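Local coordinates for protein L-ribulose 3-epimerase (Methylomonas sp. DH-1, PDB 7CJ7) that catalyses the manganese-dependent epimerization of ketoses at carbon 3, acting best on L-ribulose, which it interconverts with L-xylulose, at residues R6-G11 with R240-F245; A33-D38 with D273-A278; D205-V210 with K235-R240; S249-D254 with N266-S271. All blocks are in the same frame, centred on the assembly; numbering follows the deposited sequence.

Contact 1: residues R6-G11 with R240-F245; sequences RLEYGG and RGPITF
The phenol ring of Tyr-9 lies alongside Ile-243, both side chains pointing the same way, with ring atom CE1 4.1 Å from Ile-243 CD1, the methyl standing obliquely to the ring; Leu-279, Ile-282 and Lys-283 of helix 271-285 also pack on this tyrosine. This is the seam of a TIM barrel, where the first strand, 8-12, pairs in parallel with the last, 242-245, the short runs 8-11 and 242-245 lying at 28°. The ring of Phe-245 projects from the same side of the sheet but turns away from residues 6-11, to Ala-278 and Tyr-37. A branched, apolar Ile-243 suits the outer side: with CG1 anti to its carbonyl carbon (chi1 -57°), its CD1 also meets Leu-7 CD1 at 3.8 Å.

On the inward side, Glu-8 passes Pro-242 and is held by Arg-65 and His-67, while Thr-244 OG1 is bonded to Tyr-39, Glu-41 and Tyr-209. Gly-10 CA is 4.3 Å from Thr-244 CA; a side chain here would point to the inward face, near Thr-244 OG1. Three backbone bonds close the seam. Ile-243 N donates to Glu-8 O at 2.9 Å; Gly-10 N bonds to Ile-243 O at 2.9 Å; and Phe-245 N meets Gly-10 O at 2.8 Å.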
# COMPACT_ATOMS: atom_id res chain seq x y z
N ARG A 6 15.79 -17.97 -18.65
CA ARG A 6 16.99 -18.39 -17.90
C ARG A 6 17.00 -17.63 -16.57
O ARG A 6 16.40 -16.53 -16.49
CB ARG A 6 18.24 -18.11 -18.73
CG ARG A 6 18.46 -16.63 -19.02
CD ARG A 6 19.76 -16.37 -19.76
NE ARG A 6 19.58 -16.28 -21.19
CZ ARG A 6 20.51 -15.91 -22.06
NH1 ARG A 6 21.72 -15.57 -21.64
NH2 ARG A 6 20.24 -15.87 -23.35
N LEU A 7 17.65 -18.21 -15.56
CA LEU A 7 17.95 -17.50 -14.31
C LEU A 7 18.93 -16.37 -14.64
O LEU A 7 20.04 -16.66 -15.05
CB LEU A 7 18.54 -18.47 -13.29
CG LEU A 7 18.83 -17.86 -11.92
CD1 LEU A 7 17.59 -17.19 -11.36
CD2 LEU A 7 19.35 -18.92 -10.96
N GLU A 8 18.52 -15.12 -14.47
CA GLU A 8 19.39 -13.95 -14.74
C GLU A 8 18.93 -12.83 -13.82
O GLU A 8 17.75 -12.82 -13.45
CB GLU A 8 19.35 -13.55 -16.22
CG GLU A 8 17.96 -13.49 -16.82
CD GLU A 8 17.95 -13.04 -18.27
OE1 GLU A 8 16.90 -13.09 -18.91
OE2 GLU A 8 19.01 -12.64 -18.76
N TYR A 9 19.85 -11.94 -13.46
CA TYR A 9 19.63 -10.86 -12.48
C TYR A 9 19.67 -9.51 -13.19
O TYR A 9 20.58 -9.24 -14.00
CB TYR A 9 20.67 -10.96 -11.36
CG TYR A 9 20.71 -12.32 -10.73
CD1 TYR A 9 19.94 -12.63 -9.63
CD2 TYR A 9 21.48 -13.33 -11.28
CE1 TYR A 9 19.97 -13.89 -9.05
CE2 TYR A 9 21.53 -14.59 -10.73
CZ TYR A 9 20.78 -14.87 -9.60
OH TYR A 9 20.83 -16.13 -9.06
N GLY A 10 18.71 -8.67 -12.84
CA GLY A 10 18.51 -7.38 -13.52
C GLY A 10 18.24 -6.27 -12.54
O GLY A 10 17.88 -6.55 -11.36
N GLY A 11 18.46 -5.04 -12.99
CA GLY A 11 18.13 -3.81 -12.26
C GLY A 11 17.09 -3.02 -13.01
O GLY A 11 17.20 -2.91 -14.25
N ARG A 240 13.70 -20.60 -12.48
CA ARG A 240 14.78 -20.23 -13.43
C ARG A 240 14.24 -19.18 -14.40
O ARG A 240 13.85 -19.52 -15.51
CB ARG A 240 15.31 -21.45 -14.17
CG ARG A 240 16.27 -22.28 -13.33
CD ARG A 240 16.83 -23.47 -14.08
NE ARG A 240 17.73 -24.21 -13.21
CZ ARG A 240 18.99 -23.87 -12.96
NH1 ARG A 240 19.72 -24.61 -12.14
NH2 ARG A 240 19.51 -22.80 -13.53
N GLY A 241 14.22 -17.93 -13.96
CA GLY A 241 13.74 -16.82 -14.78
C GLY A 241 14.33 -15.51 -14.30
O GLY A 241 15.13 -15.50 -13.37
N PRO A 242 13.94 -14.39 -14.92
CA PRO A 242 14.44 -13.08 -14.51
C PRO A 242 14.11 -12.76 -13.05
O PRO A 242 13.01 -13.05 -12.59
CB PRO A 242 13.75 -12.11 -15.48
CG PRO A 242 13.41 -12.97 -16.66
CD PRO A 242 13.07 -14.33 -16.09
N ILE A 243 15.09 -12.19 -12.36
CA ILE A 243 14.91 -11.59 -11.01
C ILE A 243 15.45 -10.16 -11.09
O ILE A 243 16.67 -10.02 -11.30
CB ILE A 243 15.67 -12.42 -9.95
CG1 ILE A 243 15.19 -13.87 -9.94
CG2 ILE A 243 15.54 -11.75 -8.59
CD1 ILE A 243 15.96 -14.77 -8.99
N THR A 244 14.57 -9.16 -10.99
CA THR A 244 14.93 -7.72 -11.09
C THR A 244 14.87 -7.08 -9.71
O THR A 244 13.84 -7.21 -9.03
CB THR A 244 13.97 -6.92 -11.98
OG1 THR A 244 13.83 -7.53 -13.26
CG2 THR A 244 14.42 -5.49 -12.17
N PHE A 245 15.95 -6.41 -9.32
CA PHE A 245 15.95 -5.51 -8.15
C PHE A 245 15.20 -4.24 -8.55
O PHE A 245 15.54 -3.60 -9.58
CB PHE A 245 17.37 -5.20 -7.67
CG PHE A 245 17.42 -4.08 -6.67
CD1 PHE A 245 16.67 -4.13 -5.51
CD2 PHE A 245 18.20 -2.96 -6.90
CE1 PHE A 245 16.69 -3.08 -4.59
CE2 PHE A 245 18.23 -1.92 -5.98
CZ PHE A 245 17.49 -1.99 -4.83

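Contact 2: residues A33-D38 with D273-A278; sequences ARAGYD and DLAGKA
Ala-275 is where residues 273-278 of helix 271-285 first meet residues 33-38, and it does so twice over. Its CB touches Ala-35 CB at 4.3 Å and Tyr-37 CE2 at 3.9 Å, while its carbonyl oxygen receives the phenol hydroxyl, Tyr-37 OH to Ala-275 O being 2.7 Å. The donor sits well off the carbonyl direction, with a C=O...O angle of 126° and a tilt of 18° from the carbonyl plane, which is how a side chain can approach a helix carbonyl from outside the helix. The ring arrives there because its CG lies anti to the carbonyl carbon of Tyr-37 (chi1 -72°), carrying the hydroxyl across to the helix.

Gly-276 CA is 5.0 Å from Ala-35 CA; the small residues, a glycine and an alanine, suit so near an approach, and Ala-35 CB stands 4.3 Å from Gly-276 N. The helices brought together are the first and last on the outside of the TIM barrel: 22-35 ends here in a Schellman motif, whose positive phi at Gly-36 favours glycine, and 271-285 comes last in the chain. Replacing Tyr-37 by a phenylalanine would probably leave the carbonyl of Ala-275 without its phenolic partner and the ring held by apolar contacts alone.

Lys-277 turns away from residues 33-38 and pairs instead with Asp-273 one turn back, its NZ 3.0 Å from Asp-273 OD2 on the syn side of the carboxylate. Ala-278 then returns to the interface, its small CB 3.7 Å from Tyr-37 OH.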
# COMPACT_ATOMS: atom_id res chain seq x y z
N ALA A 33 25.63 -2.48 -15.73
CA ALA A 33 26.85 -3.23 -16.14
C ALA A 33 27.89 -3.17 -15.02
O ALA A 33 28.46 -4.23 -14.67
CB ALA A 33 27.40 -2.68 -17.44
N ARG A 34 28.11 -1.98 -14.47
CA ARG A 34 29.13 -1.72 -13.41
C ARG A 34 28.83 -2.58 -12.17
O ARG A 34 29.78 -3.14 -11.59
CB ARG A 34 29.12 -0.23 -13.06
CG ARG A 34 30.15 0.16 -12.01
CD ARG A 34 30.60 1.60 -12.17
NE ARG A 34 29.51 2.52 -11.93
CZ ARG A 34 28.88 3.22 -12.87
NH1 ARG A 34 27.88 4.01 -12.53
NH2 ARG A 34 29.21 3.11 -14.14
N ALA A 35 27.57 -2.68 -11.78
CA ALA A 35 27.11 -3.43 -10.58
C ALA A 35 27.17 -4.95 -10.82
O ALA A 35 27.11 -5.68 -9.84
CB ALA A 35 25.72 -2.99 -10.22
N GLY A 36 27.23 -5.40 -12.07
CA GLY A 36 27.38 -6.83 -12.42
C GLY A 36 26.04 -7.49 -12.75
O GLY A 36 25.97 -8.73 -12.73
N TYR A 37 25.01 -6.71 -13.05
CA TYR A 37 23.71 -7.24 -13.51
C TYR A 37 23.86 -7.85 -14.91
O TYR A 37 24.75 -7.44 -15.69
CB TYR A 37 22.62 -6.17 -13.46
CG TYR A 37 22.19 -5.80 -12.07
CD1 TYR A 37 21.21 -6.51 -11.40
CD2 TYR A 37 22.80 -4.76 -11.39
CE1 TYR A 37 20.83 -6.18 -10.11
CE2 TYR A 37 22.42 -4.40 -10.11
CZ TYR A 37 21.43 -5.12 -9.46
OH TYR A 37 21.05 -4.79 -8.19
N ASP A 38 23.00 -8.84 -15.22
CA ASP A 38 22.90 -9.49 -16.54
C ASP A 38 22.05 -8.64 -17.49
O ASP A 38 22.32 -8.64 -18.71
CB ASP A 38 22.30 -10.89 -16.42
CG ASP A 38 23.11 -11.80 -15.53
OD1 ASP A 38 24.32 -11.92 -15.78
OD2 ASP A 38 22.53 -12.37 -14.58
N ASP A 273 25.80 2.18 -4.88
CA ASP A 273 25.86 1.49 -3.56
C ASP A 273 24.60 0.63 -3.41
O ASP A 273 24.70 -0.56 -3.05
CB ASP A 273 25.98 2.49 -2.42
CG ASP A 273 26.12 1.81 -1.08
OD1 ASP A 273 27.18 1.21 -0.86
OD2 ASP A 273 25.16 1.86 -0.29
N LEU A 274 23.45 1.23 -3.68
CA LEU A 274 22.14 0.55 -3.55
C LEU A 274 22.13 -0.69 -4.45
O LEU A 274 21.81 -1.77 -3.94
CB LEU A 274 21.02 1.52 -3.94
CG LEU A 274 19.63 0.89 -3.94
CD1 LEU A 274 19.11 0.73 -2.52
CD2 LEU A 274 18.68 1.71 -4.79
N ALA A 275 22.46 -0.54 -5.74
CA ALA A 275 22.37 -1.62 -6.75
C ALA A 275 23.41 -2.71 -6.47
O ALA A 275 23.08 -3.90 -6.63
CB ALA A 275 22.56 -1.05 -8.13
N GLY A 276 24.62 -2.34 -6.07
CA GLY A 276 25.68 -3.32 -5.75
C GLY A 276 25.29 -4.16 -4.55
O GLY A 276 25.44 -5.40 -4.60
N LYS A 277 24.79 -3.51 -3.50
CA LYS A 277 24.41 -4.19 -2.24
C LYS A 277 23.20 -5.09 -2.52
O LYS A 277 23.15 -6.18 -1.94
CB LYS A 277 24.13 -3.19 -1.13
CG LYS A 277 25.39 -2.62 -0.48
CD LYS A 277 25.11 -1.70 0.67
CE LYS A 277 26.36 -1.24 1.38
NZ LYS A 277 26.18 0.14 1.89
N ALA A 278 22.27 -4.65 -3.38
CA ALA A 278 21.06 -5.42 -3.72
C ALA A 278 21.47 -6.72 -4.42
O ALA A 278 20.94 -7.78 -4.07
CB ALA A 278 20.12 -4.63 -4.59

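Contact 3: residues D205-V210 with K235-R240; sequences DRLGYV and KQIDYR
Leu-207 and Tyr-239 face each other across 7.7 Å, CA to CA, a spacing filled by side chains. The contact belongs to the beta-alpha-beta unit of strand 207-212, helix 227-236 and strand 242-245 in the TIM barrel, and it joins the start of the first strand to the turn by which the chain leaves the helix. That turn is a Schellman motif with Asp-238, of positive phi, as its C-prime residue.

Tyr-239 does most of the filling. Its CG is anti to the backbone N (chi1 176°), which sends the ring across to the strand. Val-210 CG2 makes a CH-pi contact over one face, 4.0 Å from the ring centroid and 27° off the normal. At the edge, in the ring plane, lies Leu-207 O, 3.4 Å from Tyr-239 CE1, and the side chain of Leu-207 crosses the tyrosine at about a right angle, CG to CE1 3.9 Å. A tyrosine fits because its apolar ring can be buried against leucine and valine while the hydroxyl at its far end hydrogen-bonds to Pro-242 O, near the beginning of the next strand.

Ile-237, beta-branched and apolar, extends this cover outward. Its CD1 is 4.1 Å from Leu-207 CD2, the two chains crossing at about a right angle, and Val-200 and Leu-201 of helix 198-203 pack on it from beyond. A water bridges the segments, hydrogen-bonded to Asp-205 OD1 at 2.7 Å and to Ile-237 O at 2.8 Å.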
# COMPACT_ATOMS: atom_id res chain seq x y z
N ASP A 205 5.62 -23.66 -12.52
CA ASP A 205 6.13 -23.30 -13.86
C ASP A 205 5.43 -22.05 -14.41
O ASP A 205 5.94 -21.50 -15.38
CB ASP A 205 5.99 -24.47 -14.84
CG ASP A 205 6.94 -25.61 -14.55
OD1 ASP A 205 7.75 -25.47 -13.62
OD2 ASP A 205 6.84 -26.64 -15.25
N ARG A 206 4.31 -21.61 -13.84
CA ARG A 206 3.57 -20.45 -14.39
C ARG A 206 4.17 -19.14 -13.85
O ARG A 206 3.77 -18.08 -14.36
CB ARG A 206 2.08 -20.59 -14.08
CG ARG A 206 1.50 -21.91 -14.56
CD ARG A 206 0.31 -22.34 -13.73
NE ARG A 206 -0.86 -21.56 -14.11
CZ ARG A 206 -2.02 -21.57 -13.47
NH1 ARG A 206 -2.21 -22.33 -12.39
NH2 ARG A 206 -3.00 -20.82 -13.92
N LEU A 207 5.09 -19.21 -12.88
CA LEU A 207 5.84 -18.02 -12.42
C LEU A 207 6.93 -17.73 -13.45
O LEU A 207 7.86 -18.56 -13.60
CB LEU A 207 6.44 -18.25 -11.03
CG LEU A 207 7.20 -17.04 -10.46
CD1 LEU A 207 6.29 -15.83 -10.33
CD2 LEU A 207 7.84 -17.37 -9.12
N GLY A 208 6.80 -16.62 -14.16
CA GLY A 208 7.70 -16.30 -15.29
C GLY A 208 8.61 -15.12 -15.00
O GLY A 208 9.52 -14.89 -15.83
N TYR A 209 8.40 -14.38 -13.92
CA TYR A 209 9.17 -13.13 -13.65
C TYR A 209 9.05 -12.76 -12.17
O TYR A 209 7.99 -12.96 -11.56
CB TYR A 209 8.67 -12.00 -14.56
CG TYR A 209 9.70 -10.97 -14.96
CD1 TYR A 209 10.10 -9.96 -14.09
CD2 TYR A 209 10.26 -10.98 -16.22
CE1 TYR A 209 11.04 -9.02 -14.47
CE2 TYR A 209 11.20 -10.04 -16.62
CZ TYR A 209 11.59 -9.05 -15.74
OH TYR A 209 12.52 -8.10 -16.14
N VAL A 210 10.13 -12.20 -11.62
CA VAL A 210 10.23 -11.86 -10.18
C VAL A 210 10.83 -10.46 -10.03
O VAL A 210 11.87 -10.18 -10.67
CB VAL A 210 11.05 -12.91 -9.41
CG1 VAL A 210 11.43 -12.39 -8.04
CG2 VAL A 210 10.31 -14.23 -9.32
N LYS A 235 13.25 -21.74 -4.46
CA LYS A 235 14.10 -22.95 -4.54
C LYS A 235 13.22 -24.19 -4.65
O LYS A 235 13.59 -25.11 -5.39
CB LYS A 235 15.03 -23.03 -3.33
CG LYS A 235 16.05 -24.15 -3.40
CD LYS A 235 17.02 -24.11 -2.24
CE LYS A 235 18.34 -24.78 -2.57
NZ LYS A 235 18.11 -26.19 -2.97
N GLN A 236 12.09 -24.21 -3.94
CA GLN A 236 11.16 -25.36 -3.87
C GLN A 236 10.53 -25.60 -5.25
O GLN A 236 10.21 -26.76 -5.54
CB GLN A 236 10.12 -25.13 -2.78
CG GLN A 236 9.14 -26.29 -2.61
CD GLN A 236 9.80 -27.63 -2.38
OE1 GLN A 236 10.89 -27.73 -1.81
NE2 GLN A 236 9.13 -28.68 -2.82
N ILE A 237 10.40 -24.57 -6.09
CA ILE A 237 9.88 -24.74 -7.48
C ILE A 237 11.03 -24.63 -8.50
O ILE A 237 10.74 -24.59 -9.71
CB ILE A 237 8.75 -23.73 -7.78
CG1 ILE A 237 9.27 -22.29 -7.87
CG2 ILE A 237 7.63 -23.86 -6.76
CD1 ILE A 237 8.38 -21.38 -8.68
N ASP A 238 12.28 -24.60 -8.04
CA ASP A 238 13.49 -24.43 -8.90
C ASP A 238 13.26 -23.31 -9.92
O ASP A 238 13.44 -23.55 -11.14
CB ASP A 238 13.87 -25.70 -9.65
CG ASP A 238 15.20 -25.57 -10.38
OD1 ASP A 238 16.09 -24.87 -9.84
OD2 ASP A 238 15.33 -26.15 -11.48
N TYR A 239 12.87 -22.13 -9.46
CA TYR A 239 12.59 -20.98 -10.35
C TYR A 239 13.85 -20.64 -11.16
O TYR A 239 14.93 -20.37 -10.56
CB TYR A 239 12.13 -19.76 -9.55
CG TYR A 239 11.94 -18.55 -10.42
CD1 TYR A 239 10.87 -18.46 -11.28
CD2 TYR A 239 12.85 -17.50 -10.40
CE1 TYR A 239 10.69 -17.36 -12.10
CE2 TYR A 239 12.67 -16.39 -11.20
CZ TYR A 239 11.59 -16.31 -12.06
OH TYR A 239 11.41 -15.23 -12.86
N ARG A 240 13.70 -20.60 -12.48
CA ARG A 240 14.78 -20.23 -13.43
C ARG A 240 14.24 -19.18 -14.40
O ARG A 240 13.85 -19.52 -15.51
CB ARG A 240 15.31 -21.45 -14.17
CG ARG A 240 16.27 -22.28 -13.33
CD ARG A 240 16.83 -23.47 -14.08
NE ARG A 240 17.73 -24.21 -13.21
CZ ARG A 240 18.99 -23.87 -12.96
NH1 ARG A 240 19.72 -24.61 -12.14
NH2 ARG A 240 19.51 -22.80 -13.53
O HOH W 1 8.59 -24.25 -11.41

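Contact 4: residues S249-D254 with N266-S271; sequences SSEIVD and NLWHDS
An ST turn in the loop after the last barrel strand, at the sugar-binding end of the TIM barrel, ties that loop to the one leading into helix 271-285. Ser-249 OG accepts from Glu-251 N, two residues on, at 3.2 Å. Across the contact the same oxygen accepts from Leu-267 N at 3.2 Å and donates to Trp-268 O at 2.8 Å, in the carbonyl plane on a lone pair. Serine suits this place because one small hydroxyl, held anti to the backbone N (chi1 177°), both donates and accepts.

Ser-249 CB sits over one face of the Trp-268 indole, 3.4 Å from the centroid of the five-membered ring, a close CH-pi contact. Ile-252 crosses the indole at about a right angle, its CG1 3.7 Å from Trp-268 CH2. An alanine in place of Trp-268 would probably open a gap beneath Ser-249 CB and strip Ile-252 CG1 of its aromatic neighbour. Further out, Glu-251 CG lies 3.6 Å from His-269 O.

Three hydrogen bonds meet at the buried hydroxyl of Ser-249, two of them crossing to residues 266-271, which probably helps hold the loops together near Arg-217, a residue that binds the substrate.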
# COMPACT_ATOMS: atom_id res chain seq x y z
N SER A 249 13.32 6.02 -4.94
CA SER A 249 13.67 7.12 -4.00
C SER A 249 13.30 8.44 -4.67
O SER A 249 13.38 8.51 -5.90
CB SER A 249 15.13 7.07 -3.64
OG SER A 249 15.46 8.16 -2.80
N SER A 250 12.95 9.46 -3.88
CA SER A 250 12.72 10.83 -4.38
C SER A 250 14.01 11.36 -5.03
O SER A 250 13.94 12.34 -5.78
CB SER A 250 12.21 11.75 -3.29
OG SER A 250 13.11 11.78 -2.19
N GLU A 251 15.15 10.70 -4.78
CA GLU A 251 16.47 11.02 -5.40
C GLU A 251 16.36 10.98 -6.93
O GLU A 251 16.96 11.85 -7.60
CB GLU A 251 17.53 10.02 -4.93
CG GLU A 251 18.93 10.34 -5.45
CD GLU A 251 19.54 11.59 -4.85
OE1 GLU A 251 20.54 12.09 -5.41
OE2 GLU A 251 19.01 12.05 -3.82
N ILE A 252 15.66 9.97 -7.47
CA ILE A 252 15.53 9.74 -8.94
C ILE A 252 14.04 9.68 -9.26
O ILE A 252 13.38 8.71 -8.83
CB ILE A 252 16.27 8.46 -9.39
CG1 ILE A 252 17.72 8.43 -8.92
CG2 ILE A 252 16.16 8.29 -10.90
CD1 ILE A 252 18.66 9.30 -9.72
N VAL A 253 13.54 10.69 -9.98
CA VAL A 253 12.08 10.92 -10.22
C VAL A 253 11.78 10.73 -11.71
O VAL A 253 12.43 11.39 -12.54
CB VAL A 253 11.64 12.32 -9.73
CG1 VAL A 253 10.16 12.56 -9.97
CG2 VAL A 253 11.98 12.54 -8.27
N ASP A 254 10.83 9.85 -12.02
CA ASP A 254 10.17 9.76 -13.35
C ASP A 254 8.85 10.50 -13.21
O ASP A 254 7.93 10.00 -12.56
CB ASP A 254 10.00 8.31 -13.81
CG ASP A 254 9.27 8.15 -15.14
OD1 ASP A 254 8.29 8.89 -15.38
OD2 ASP A 254 9.69 7.27 -15.93
N ASN A 266 13.06 10.04 0.43
CA ASN A 266 14.45 9.72 0.01
C ASN A 266 14.92 8.52 0.83
O ASN A 266 15.24 8.71 2.01
CB ASN A 266 15.36 10.93 0.18
CG ASN A 266 16.76 10.65 -0.31
OD1 ASN A 266 17.30 11.35 -1.17
ND2 ASN A 266 17.35 9.59 0.21
N LEU A 267 14.94 7.33 0.23
CA LEU A 267 15.32 6.04 0.88
C LEU A 267 16.78 5.73 0.55
O LEU A 267 17.33 4.76 1.11
CB LEU A 267 14.40 4.93 0.37
CG LEU A 267 13.20 4.59 1.25
CD1 LEU A 267 13.07 5.59 2.39
CD2 LEU A 267 11.93 4.53 0.44
N TRP A 268 17.37 6.52 -0.35
CA TRP A 268 18.76 6.35 -0.86
C TRP A 268 19.11 7.52 -1.78
O TRP A 268 18.18 8.19 -2.28
CB TRP A 268 18.94 5.00 -1.57
CG TRP A 268 17.94 4.67 -2.65
CD1 TRP A 268 16.86 3.84 -2.53
CD2 TRP A 268 17.96 5.09 -4.03
NE1 TRP A 268 16.19 3.75 -3.71
CE2 TRP A 268 16.85 4.49 -4.66
CE3 TRP A 268 18.81 5.90 -4.79
CZ2 TRP A 268 16.56 4.69 -6.01
CZ3 TRP A 268 18.52 6.10 -6.13
CH2 TRP A 268 17.41 5.50 -6.73
N HIS A 269 20.41 7.73 -2.00
CA HIS A 269 20.96 8.81 -2.86
C HIS A 269 21.99 8.22 -3.84
O HIS A 269 22.12 8.79 -4.93
CB HIS A 269 21.55 9.93 -1.99
CG HIS A 269 22.65 9.46 -1.09
ND1 HIS A 269 23.97 9.42 -1.50
CD2 HIS A 269 22.62 8.97 0.17
CE1 HIS A 269 24.71 8.93 -0.52
NE2 HIS A 269 23.90 8.65 0.51
N ASP A 270 22.66 7.13 -3.45
CA ASP A 270 23.80 6.53 -4.19
C ASP A 270 23.34 5.27 -4.94
O ASP A 270 23.31 4.19 -4.31
CB ASP A 270 24.95 6.22 -3.22
CG ASP A 270 26.25 5.81 -3.88
OD1 ASP A 270 27.30 6.06 -3.28
OD2 ASP A 270 26.22 5.20 -4.97
N SER A 271 23.00 5.41 -6.22
CA SER A 271 22.49 4.33 -7.10
C SER A 271 23.47 3.14 -7.09
O SER A 271 23.01 2.01 -6.97
CB SER A 271 22.27 4.81 -8.51
OG SER A 271 21.36 5.90 -8.55

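How the contacts relate
From the N terminus, strand 8-12 waits for strand 242-245, and contact 1 closes the barrel over some 230 residues. Contact 2 opens later, at the end of the first helix, and closes later, on the last one; the two therefore cross, and they touch where Tyr-9 O meets Asp-38 N. Contact 3 is a local closure, within one beta-alpha-beta unit, inside the spans of both; it shares Arg-240 with contact 1, and its strand pairs with 242-245. Contact 4 follows contact 1 in series but falls within the span of contact 2, to which Trp-268 and Leu-274 join it. Seam, outer helices and sugar-side loops are thereby linked.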